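Rifin (Plasmodium falciparum, PDB 7JZI) is a variant surface antigen of the malaria parasite, probably displayed on infected red cells, where family members engage immune receptors of the host. Local coordinates at residues D20-G23 with M24-I28; E29-A33 with L34-T38; C82-R85 with E86-V90; D103-T106 with N107-Q111. All coordinates share one frame; numbering follows the deposited sequence.

Contact 1: residues D20-G23 with M24-I28; sequences DIHG and MKIVI
Gly23 turns its backbone carbonyl toward two branched side chains of the next helical turn, Ile26 and Val27. The CG1 atom of Ile26 lies 3.6 Å from Gly23 O, and Val27 sets CG1 against the same oxygen at 3.8 Å. With Gly23 and Val27 both buried, this is the close-packed side of the contact, and it faces helix 101-127, where Val27 meets Ala116 and Ile26 meets Ser119 and Lys115. Just behind, Met24 N donates to Asp20 O over 3.1 Å, with an N-H...O angle of 147°. This is a regular i to i+4 bond in the middle of helix 8-33, the first of the helical bundle, whereas the bond from Lys25 N to His22 O is a weak i to i+3 one at 3.4 Å. Met24 itself leans on Phe47 and Val48 of helix 43-50. The loose side belongs to Ile21 and Lys25, both exposed, which run side by side and point the same way. Lys25 is extended along its middle and bends at the last torsion (chi4 87°), leaving NZ 3.6 Å from CD1 of Ile21 and its methylenes passing along Ile21 O. His22 stands beside them, its CB 4.0 Å from Lys25 NZ. The ammonium of Lys25 approaches the imidazole obliquely, NZ lying 4.3 Å from ND1 of His22, close enough that a positive lysine would probably disfavour protonation of the ring.

Contact 2: residues E29-A33 with L34-T38; sequences EGLKA and LKVDT
Leu31 and Val36 close the end of helix 8-33 as a Schellman motif. The amide N of Val36 reaches back five residues to Leu31 O, 2.9 Å away, with an N-H...O angle of 155°, and nested inside this bond Lys35 N makes a weak one to Lys32 O at 3.4 Å. Lys35 is the first residue to leave helical geometry, and its positive phi of 57° turns the chain so that both amides can face back toward the last turn. The hydrophobic partner that usually accompanies the motif is present: the side chains of Leu31 and Val36 cross obliquely, CB of Leu31 lying 4.0 Å from CB of Val36. In Val36 the CG1 methyl is trans to the main-chain nitrogen (chi1 177°), which leaves CG2 beside that nitrogen, leaning over Leu31 O and against Leu31 CB. Leu34 fills the other flank. Its N-H is shared between two weak bonds, to Gly30 O and Leu31 O, and its CG sits 3.7 Å from Gly30 O. Further out, the apolar groups pack against the other helices. Leu34 and Leu31 both touch Leu109 of helix 101-127, and Val36 touches Phe44 of helix 43-50 and Ile63 of helix 56-70. On the exposed face, Lys32, whose carbonyl takes part in the cap, carries its ammonium back to Glu29 in a salt bridge whose hydrogen bond is weak, NZ of Lys32 lying 3.1 Å from OE1 of Glu29.

Contact 3: residues C82-R85 with E86-V90; sequences CVVR and EKLGV
Arg85 and Val90 meet at about a right angle, the CG2 methyl of Val90 pressing on the root of the arginine side chain, 3.7 Å from its CB and equally near its CG. Beyond that point Arg85 runs out extended from CG to NE (chi2 176°), and the straight chain carries the guanidinium away from the methyl. The guanidinium continues to another protein chain of the assembly, where NH2 hydrogen-bonds to the backbone and the charged group makes a cation-pi contact with an aromatic side chain. Val84 faces two partners from different branches. Its CG2 lies 4.2 Å from CD of Lys87, whose straight chain passes across it nearly perpendicularly, while its CG1 is the same distance from CD1 of Leu88. The Val83 and Glu86 side chains slant past one another with only a loose approach between the CG2 methyl and the carboxylate. Backbone bonds tie the turn together: Glu86 N to Val83 O at 3.2 Å, Leu88 N to Val84 O, and Gly89 N to Arg85 O at 3.1 Å, the last two lying in the carbonyl plane. Leu88 looks inward to Ala104 and Val108, and Cys82, just upstream, is joined to Cys71 by a disulfide. Gly89, with its positive phi of 97°, lets the chain leave helix 84-88 and brings Val90 back over Arg85: the arrangement is that of a short helix ended by a glycine of positive phi at the C' position, here lying at the interface with the partner protein.

Contact 4: residues D103-T106 with N107-Q111; sequences DAIT and NVLKQ
Asp103 to Asn107, and likewise each of the next three residues to the one four places on, is joined by a regular i to i+4 backbone hydrogen bond, the donor tilted from the carbonyl plane by about the same modest amount in the first three. These belong to helix 101-127, the last and longest helix of the bundle. The straightest are Val108 N to Ala104 O and Leu109 N to Ile105 O, each 3.0 Å with an N-H...O angle of 165°; Lys110 N to Thr106 O is shorter but more bent, at 137°. On the buried face Ile105 and Leu109 lie side by side and point the same way, the CG2 branch of the isoleucine meeting the CD1 methyl of the leucine at 3.4 Å. Ile105 goes on to pack against Ile63 and Met67 of helix 56-70. A step round the helix, CG2 of Val108 lies 3.6 Å from Ala104 O, and the valine side chain also meets Leu34, at the end of helix 8-33. Exposed Asn107 and Lys110 are on the solvent side, the CB of Asn107 lying 3.6 Å from Asp103 O. Thr106 lies at the margin between the two faces, its side chain touching Ala60 of helix 56-70. Its hydroxyl sits between the backbone nitrogen and the carbonyl carbon (chi1 43°), which turns OG1 back toward the preceding turn, where it has two carbonyl acceptors in reach, Lys102 O and, 2.7 Å from OG1, Asp103 O.

Overall arrangement
The four contacts follow one another along the chain without interleaving. Contacts 1 and 2 adjoin on helix 8-33, their centres 13 Å apart, the first at mid-helix and the second at its C-terminal end. Contact 3, on helix 84-88, lies across the chain's centre from contact 1, their centres 24 Å apart. Contact 4, near the start of helix 101-127, touches contacts 2 and 3, its centre 13 and 12 Å from theirs. The end of helix 8-33 and the short helix 84-88 thus both pack on the start of helix 101-127 and on each other, joining three parts of the helical rifin domain, and contact 3 places this junction beside the partner protein.

Contact 1: residues D20-G23 with M24-I28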
loop_
_atom_site.group_PDB
_atom_site.type_symbol
_atom_site.label_atom_id
_atom_site.label_comp_id
_atom_site.label_asym_id
_atom_site.label_seq_id
_atom_site.Cartn_x
_atom_site.Cartn_y
_atom_site.Cartn_z
ATOM N N ASP B 20 -12.494 -20.768 -18.772
ATOM C CA ASP B 20 -11.558 -19.646 -18.742
ATOM C C ASP B 20 -12.300 -18.315 -18.761
ATOM O O ASP B 20 -12.085 -17.444 -17.893
ATOM C CB ASP B 20 -10.605 -19.728 -19.933
ATOM C CG ASP B 20 -9.473 -20.703 -19.711
ATOM O OD1 ASP B 20 -9.373 -21.263 -18.600
ATOM O OD2 ASP B 20 -8.685 -20.912 -20.658
ATOM N N ILE B 21 -13.191 -18.147 -19.745
ATOM C CA ILE B 21 -13.890 -16.871 -19.862
ATOM C C ILE B 21 -14.720 -16.580 -18.624
ATOM O O ILE B 21 -14.799 -15.435 -18.185
ATOM C CB ILE B 21 -14.749 -16.807 -21.145
ATOM C CG1 ILE B 21 -15.814 -17.914 -21.199
ATOM C CG2 ILE B 21 -13.865 -16.840 -22.368
ATOM C CD1 ILE B 21 -17.185 -17.534 -20.649
ATOM N N HIS B 22 -15.353 -17.578 -18.040
ATOM C CA HIS B 22 -16.130 -17.279 -16.856
ATOM C C HIS B 22 -15.257 -17.120 -15.618
ATOM O O HIS B 22 -15.621 -16.353 -14.728
ATOM C CB HIS B 22 -17.291 -18.270 -16.732
ATOM C CG HIS B 22 -18.192 -18.027 -15.558
ATOM N ND1 HIS B 22 -18.128 -16.908 -14.762
ATOM C CD2 HIS B 22 -19.315 -18.663 -15.162
ATOM C CE1 HIS B 22 -19.058 -16.953 -13.834
ATOM N NE2 HIS B 22 -19.807 -18.010 -14.065
ATOM N N GLY B 23 -14.181 -17.898 -15.465
ATOM C CA GLY B 23 -13.332 -17.719 -14.300
ATOM C C GLY B 23 -12.709 -16.340 -14.212
ATOM O O GLY B 23 -12.398 -15.876 -13.114
ATOM N N MET B 24 -12.490 -15.675 -15.354
ATOM C CA MET B 24 -11.912 -14.330 -15.276
ATOM C C MET B 24 -12.876 -13.238 -14.791
ATOM O O MET B 24 -12.409 -12.243 -14.220
ATOM C CB MET B 24 -11.308 -13.916 -16.612
ATOM C CG MET B 24 -10.249 -12.828 -16.413
ATOM S SD MET B 24 -9.199 -12.480 -17.823
ATOM C CE MET B 24 -9.807 -10.850 -18.219
ATOM N N LYS B 25 -14.184 -13.333 -15.075
ATOM C CA LYS B 25 -15.086 -12.223 -14.739
ATOM C C LYS B 25 -15.168 -11.944 -13.230
ATOM O O LYS B 25 -15.079 -10.778 -12.800
ATOM C CB LYS B 25 -16.480 -12.474 -15.323
ATOM C CG LYS B 25 -16.453 -13.160 -16.672
ATOM C CD LYS B 25 -17.705 -12.826 -17.453
ATOM C CE LYS B 25 -17.768 -13.607 -18.733
ATOM N NZ LYS B 25 -18.384 -14.916 -18.553
ATOM N N ILE B 26 -15.383 -12.981 -12.414
ATOM C CA ILE B 26 -15.422 -12.768 -10.969
ATOM C C ILE B 26 -14.130 -12.102 -10.480
ATOM O O ILE B 26 -14.151 -11.234 -9.594
ATOM C CB ILE B 26 -15.765 -14.089 -10.240
ATOM C CG1 ILE B 26 -14.759 -15.217 -10.501
ATOM C CG2 ILE B 26 -17.206 -14.573 -10.529
ATOM C CD1 ILE B 26 -15.266 -16.577 -9.854
ATOM N N VAL B 27 -12.982 -12.474 -11.045
ATOM C CA VAL B 27 -11.776 -11.834 -10.533
ATOM C C VAL B 27 -11.582 -10.431 -11.107
ATOM O O VAL B 27 -10.927 -9.598 -10.473
ATOM C CB VAL B 27 -10.521 -12.703 -10.766
ATOM C CG1 VAL B 27 -10.686 -14.117 -10.179
ATOM C CG2 VAL B 27 -10.135 -12.784 -12.229
ATOM N N ILE B 28 -12.174 -10.101 -12.262
ATOM C CA ILE B 28 -12.161 -8.680 -12.630
ATOM C C ILE B 28 -12.997 -7.871 -11.646
ATOM O O ILE B 28 -12.660 -6.721 -11.326
ATOM C CB ILE B 28 -12.527 -8.416 -14.113
ATOM C CG1 ILE B 28 -13.941 -8.811 -14.574
ATOM C CG2 ILE B 28 -11.482 -9.000 -15.052
ATOM C CD1 ILE B 28 -15.025 -7.751 -14.351
#

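Contact 2: residues E29-A33 with L34-T38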
loop_
_atom_site.group_PDB
_atom_site.type_symbol
_atom_site.label_atom_id
_atom_site.label_comp_id
_atom_site.label_asym_id
_atom_site.label_seq_id
_atom_site.Cartn_x
_atom_site.Cartn_y
_atom_site.Cartn_z
ATOM N N GLU B 29 -14.097 -8.451 -11.154
ATOM C CA GLU B 29 -14.807 -7.834 -10.036
ATOM C C GLU B 29 -13.849 -7.623 -8.872
ATOM O O GLU B 29 -13.849 -6.563 -8.231
ATOM C CB GLU B 29 -15.994 -8.701 -9.600
ATOM C CG GLU B 29 -16.845 -9.281 -10.724
ATOM C CD GLU B 29 -17.959 -8.347 -11.162
ATOM O OE1 GLU B 29 -17.830 -7.728 -12.239
ATOM O OE2 GLU B 29 -18.960 -8.230 -10.425
ATOM N N GLY B 30 -13.009 -8.626 -8.607
ATOM C CA GLY B 30 -12.036 -8.510 -7.527
ATOM C C GLY B 30 -11.045 -7.371 -7.728
ATOM O O GLY B 30 -10.717 -6.642 -6.784
ATOM N N LEU B 31 -10.570 -7.188 -8.966
ATOM C CA LEU B 31 -9.551 -6.165 -9.217
ATOM C C LEU B 31 -10.137 -4.765 -9.210
ATOM O O LEU B 31 -9.483 -3.818 -8.758
ATOM C CB LEU B 31 -8.853 -6.360 -10.567
ATOM C CG LEU B 31 -7.905 -7.470 -11.033
ATOM C CD1 LEU B 31 -7.050 -7.861 -9.847
ATOM C CD2 LEU B 31 -8.528 -8.672 -11.719
ATOM N N LYS B 32 -11.358 -4.605 -9.704
ATOM C CA LYS B 32 -11.972 -3.287 -9.630
ATOM C C LYS B 32 -12.556 -2.979 -8.255
ATOM O O LYS B 32 -12.885 -1.817 -7.986
ATOM C CB LYS B 32 -13.012 -3.141 -10.746
ATOM C CG LYS B 32 -14.203 -4.065 -10.680
ATOM C CD LYS B 32 -14.803 -4.194 -12.079
ATOM C CE LYS B 32 -16.003 -5.125 -12.108
ATOM N NZ LYS B 32 -16.710 -5.065 -13.422
ATOM N N ALA B 33 -12.681 -3.981 -7.381
ATOM C CA ALA B 33 -12.916 -3.701 -5.967
ATOM C C ALA B 33 -11.705 -3.072 -5.276
ATOM O O ALA B 33 -11.877 -2.240 -4.379
ATOM C CB ALA B 33 -13.318 -4.984 -5.247
ATOM N N LEU B 34 -10.487 -3.467 -5.654
ATOM C CA LEU B 34 -9.234 -2.873 -5.189
ATOM C C LEU B 34 -8.879 -1.574 -5.908
ATOM O O LEU B 34 -7.847 -0.966 -5.590
ATOM C CB LEU B 34 -8.096 -3.877 -5.404
ATOM C CG LEU B 34 -8.125 -5.174 -4.590
ATOM C CD1 LEU B 34 -6.729 -5.721 -4.416
ATOM C CD2 LEU B 34 -8.780 -4.948 -3.229
ATOM N N LYS B 35 -9.685 -1.191 -6.904
ATOM C CA LYS B 35 -9.422 -0.096 -7.848
ATOM C C LYS B 35 -8.117 -0.269 -8.617
ATOM O O LYS B 35 -7.366 0.692 -8.820
ATOM C CB LYS B 35 -9.437 1.318 -7.289
ATOM C CG LYS B 35 -10.755 1.950 -6.900
ATOM C CD LYS B 35 -10.821 2.467 -5.495
ATOM C CE LYS B 35 -12.057 3.463 -5.560
ATOM N NZ LYS B 35 -11.925 4.639 -4.722
ATOM N N VAL B 36 -7.793 -1.495 -9.013
ATOM C CA VAL B 36 -6.718 -1.653 -9.975
ATOM C C VAL B 36 -7.043 -0.852 -11.248
ATOM O O VAL B 36 -6.144 -0.499 -12.015
ATOM C CB VAL B 36 -6.537 -3.157 -10.233
ATOM C CG1 VAL B 36 -5.483 -3.412 -11.279
ATOM C CG2 VAL B 36 -6.193 -3.876 -8.944
ATOM N N ASP B 37 -8.322 -0.518 -11.463
ATOM C CA ASP B 37 -8.808 0.497 -12.407
ATOM C C ASP B 37 -8.102 1.860 -12.428
ATOM O O ASP B 37 -7.889 2.440 -13.504
ATOM C CB ASP B 37 -10.325 0.615 -12.197
ATOM C CG ASP B 37 -11.027 1.257 -13.368
ATOM O OD1 ASP B 37 -11.542 0.568 -14.276
ATOM O OD2 ASP B 37 -11.318 2.463 -13.171
ATOM N N THR B 38 -7.694 2.402 -11.286
ATOM C CA THR B 38 -7.234 3.784 -11.369
ATOM C C THR B 38 -5.743 3.912 -11.683
ATOM O O THR B 38 -5.300 5.010 -12.035
ATOM C CB THR B 38 -7.593 4.536 -10.091
ATOM O OG1 THR B 38 -6.980 5.826 -10.108
ATOM C CG2 THR B 38 -7.151 3.760 -8.865
#

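Contact 3: residues C82-R85 with E86-V90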
loop_
_atom_site.group_PDB
_atom_site.type_symbol
_atom_site.label_atom_id
_atom_site.label_comp_id
_atom_site.label_asym_id
_atom_site.label_seq_id
_atom_site.Cartn_x
_atom_site.Cartn_y
_atom_site.Cartn_z
ATOM N N CYS B 82 -5.578 4.966 -2.944
ATOM C CA CYS B 82 -5.038 4.967 -1.573
ATOM C C CYS B 82 -6.091 4.542 -0.543
ATOM O O CYS B 82 -5.704 3.880 0.423
ATOM C CB CYS B 82 -4.370 6.306 -1.309
ATOM S SG CYS B 82 -3.045 6.673 -2.487
ATOM N N VAL B 83 -7.366 4.862 -0.742
ATOM C CA VAL B 83 -8.407 4.561 0.283
ATOM C C VAL B 83 -8.506 3.054 0.513
ATOM O O VAL B 83 -8.837 2.657 1.634
ATOM C CB VAL B 83 -9.764 5.174 -0.094
ATOM C CG1 VAL B 83 -10.363 4.529 -1.332
ATOM C CG2 VAL B 83 -10.751 5.143 1.062
ATOM N N VAL B 84 -8.193 2.240 -0.488
ATOM C CA VAL B 84 -8.388 0.767 -0.357
ATOM C C VAL B 84 -7.491 0.204 0.747
ATOM O O VAL B 84 -7.779 -0.896 1.234
ATOM C CB VAL B 84 -8.191 0.037 -1.695
ATOM C CG1 VAL B 84 -6.745 -0.367 -1.924
ATOM C CG2 VAL B 84 -9.101 -1.173 -1.808
ATOM N N ARG B 85 -6.451 0.931 1.136
ATOM C CA ARG B 85 -5.500 0.399 2.137
ATOM C C ARG B 85 -6.255 0.088 3.428
ATOM O O ARG B 85 -5.922 -0.911 4.071
ATOM C CB ARG B 85 -4.393 1.419 2.393
ATOM C CG ARG B 85 -3.146 1.227 1.546
ATOM C CD ARG B 85 -2.158 2.344 1.810
ATOM N NE ARG B 85 -0.835 2.033 1.299
ATOM C CZ ARG B 85 0.177 2.886 1.274
ATOM N NH1 ARG B 85 1.348 2.510 0.796
ATOM N NH2 ARG B 85 0.016 4.113 1.727
ATOM N N GLU B 86 -7.236 0.907 3.795
ATOM C CA GLU B 86 -7.928 0.702 5.092
ATOM C C GLU B 86 -8.576 -0.676 5.088
ATOM O O GLU B 86 -8.524 -1.356 6.119
ATOM C CB GLU B 86 -9.010 1.758 5.288
ATOM C CG GLU B 86 -8.468 3.161 5.470
ATOM C CD GLU B 86 -9.543 4.233 5.531
ATOM O OE1 GLU B 86 -10.668 3.965 5.068
ATOM O OE2 GLU B 86 -9.254 5.329 6.046
ATOM N N LYS B 87 -9.167 -1.058 3.964
ATOM C CA LYS B 87 -9.800 -2.390 3.843
ATOM C C LYS B 87 -8.724 -3.464 3.966
ATOM O O LYS B 87 -9.009 -4.511 4.550
ATOM C CB LYS B 87 -10.566 -2.450 2.522
ATOM C CG LYS B 87 -11.343 -1.180 2.200
ATOM C CD LYS B 87 -12.209 -1.275 0.965
ATOM C CE LYS B 87 -12.973 0.004 0.696
ATOM N NZ LYS B 87 -13.928 -0.145 -0.428
ATOM N N LEU B 88 -7.543 -3.209 3.412
ATOM C CA LEU B 88 -6.446 -4.204 3.442
ATOM C C LEU B 88 -6.024 -4.454 4.886
ATOM O O LEU B 88 -5.574 -5.563 5.177
ATOM C CB LEU B 88 -5.280 -3.708 2.589
ATOM C CG LEU B 88 -5.510 -3.700 1.079
ATOM C CD1 LEU B 88 -4.379 -2.975 0.371
ATOM C CD2 LEU B 88 -5.644 -5.117 0.546
ATOM N N GLY B 89 -6.162 -3.455 5.751
ATOM C CA GLY B 89 -5.841 -3.658 7.173
ATOM C C GLY B 89 -4.449 -3.189 7.510
ATOM O O GLY B 89 -4.011 -3.428 8.634
ATOM N N VAL B 90 -3.802 -2.498 6.584
ATOM C CA VAL B 90 -2.400 -2.047 6.783
ATOM C C VAL B 90 -2.385 -0.749 7.579
ATOM O O VAL B 90 -1.290 -0.253 7.842
ATOM C CB VAL B 90 -1.687 -1.894 5.433
ATOM C CG1 VAL B 90 -1.557 -3.233 4.731
ATOM C CG2 VAL B 90 -2.405 -0.901 4.540
#

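Contact 4: residues D103-T106 with N107-Q111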
loop_
_atom_site.group_PDB
_atom_site.type_symbol
_atom_site.label_atom_id
_atom_site.label_comp_id
_atom_site.label_asym_id
_atom_site.label_seq_id
_atom_site.Cartn_x
_atom_site.Cartn_y
_atom_site.Cartn_z
ATOM N N ASP B 103 1.305 -8.876 1.391
ATOM C CA ASP B 103 0.634 -10.071 1.885
ATOM C C ASP B 103 -0.877 -9.894 1.867
ATOM O O ASP B 103 -1.606 -10.811 1.475
ATOM C CB ASP B 103 1.129 -10.413 3.289
ATOM C CG ASP B 103 2.440 -11.174 3.271
ATOM O OD1 ASP B 103 2.760 -11.796 2.232
ATOM O OD2 ASP B 103 3.154 -11.145 4.294
ATOM N N ALA B 104 -1.364 -8.707 2.243
ATOM C CA ALA B 104 -2.800 -8.452 2.204
ATOM C C ALA B 104 -3.328 -8.478 0.775
ATOM O O ALA B 104 -4.412 -9.018 0.514
ATOM C CB ALA B 104 -3.111 -7.110 2.864
ATOM N N ILE B 105 -2.565 -7.922 -0.167
ATOM C CA ILE B 105 -2.988 -7.944 -1.562
ATOM C C ILE B 105 -3.048 -9.378 -2.070
ATOM O O ILE B 105 -4.002 -9.779 -2.751
ATOM C CB ILE B 105 -2.044 -7.070 -2.408
ATOM C CG1 ILE B 105 -2.061 -5.629 -1.896
ATOM C CG2 ILE B 105 -2.443 -7.093 -3.865
ATOM C CD1 ILE B 105 -1.328 -4.660 -2.782
ATOM N N THR B 106 -2.046 -10.185 -1.721
ATOM C CA THR B 106 -2.045 -11.579 -2.146
ATOM C C THR B 106 -3.186 -12.367 -1.506
ATOM O O THR B 106 -3.726 -13.281 -2.128
ATOM C CB THR B 106 -0.689 -12.232 -1.861
ATOM O OG1 THR B 106 -0.217 -11.847 -0.566
ATOM C CG2 THR B 106 0.338 -11.834 -2.928
ATOM N N ASN B 107 -3.571 -12.044 -0.267
ATOM C CA ASN B 107 -4.712 -12.750 0.322
ATOM C C ASN B 107 -6.028 -12.343 -0.338
ATOM O O ASN B 107 -6.894 -13.197 -0.588
ATOM C CB ASN B 107 -4.802 -12.490 1.829
ATOM C CG ASN B 107 -3.597 -13.009 2.604
ATOM O OD1 ASN B 107 -2.885 -12.239 3.247
ATOM N ND2 ASN B 107 -3.383 -14.318 2.568
ATOM N N VAL B 108 -6.166 -11.060 -0.696
ATOM C CA VAL B 108 -7.325 -10.626 -1.481
ATOM C C VAL B 108 -7.410 -11.418 -2.781
ATOM O O VAL B 108 -8.441 -12.028 -3.099
ATOM C CB VAL B 108 -7.272 -9.110 -1.746
ATOM C CG1 VAL B 108 -8.065 -8.759 -2.989
ATOM C CG2 VAL B 108 -7.804 -8.351 -0.556
ATOM N N LEU B 109 -6.323 -11.445 -3.547
ATOM C CA LEU B 109 -6.425 -12.096 -4.846
ATOM C C LEU B 109 -6.268 -13.607 -4.798
ATOM O O LEU B 109 -6.631 -14.273 -5.764
ATOM C CB LEU B 109 -5.440 -11.503 -5.842
ATOM C CG LEU B 109 -5.746 -10.025 -6.021
ATOM C CD1 LEU B 109 -4.695 -9.077 -5.551
ATOM C CD2 LEU B 109 -6.009 -9.857 -7.496
ATOM N N LYS B 110 -5.859 -14.177 -3.673
ATOM C CA LYS B 110 -5.961 -15.619 -3.508
ATOM C C LYS B 110 -7.405 -16.009 -3.240
ATOM O O LYS B 110 -7.891 -17.025 -3.756
ATOM C CB LYS B 110 -5.033 -16.084 -2.390
ATOM C CG LYS B 110 -4.922 -17.591 -2.238
ATOM C CD LYS B 110 -3.888 -17.959 -1.181
ATOM C CE LYS B 110 -2.479 -17.594 -1.627
ATOM N NZ LYS B 110 -1.461 -17.790 -0.554
ATOM N N GLN B 111 -8.108 -15.198 -2.443
ATOM C CA GLN B 111 -9.552 -15.357 -2.324
ATOM C C GLN B 111 -10.216 -15.253 -3.692
ATOM O O GLN B 111 -11.046 -16.095 -4.062
ATOM C CB GLN B 111 -10.090 -14.294 -1.354
ATOM C CG GLN B 111 -11.595 -14.067 -1.317
ATOM C CD GLN B 111 -12.034 -12.992 -2.316
ATOM O OE1 GLN B 111 -11.219 -12.188 -2.773
ATOM N NE2 GLN B 111 -13.324 -12.952 -2.625
#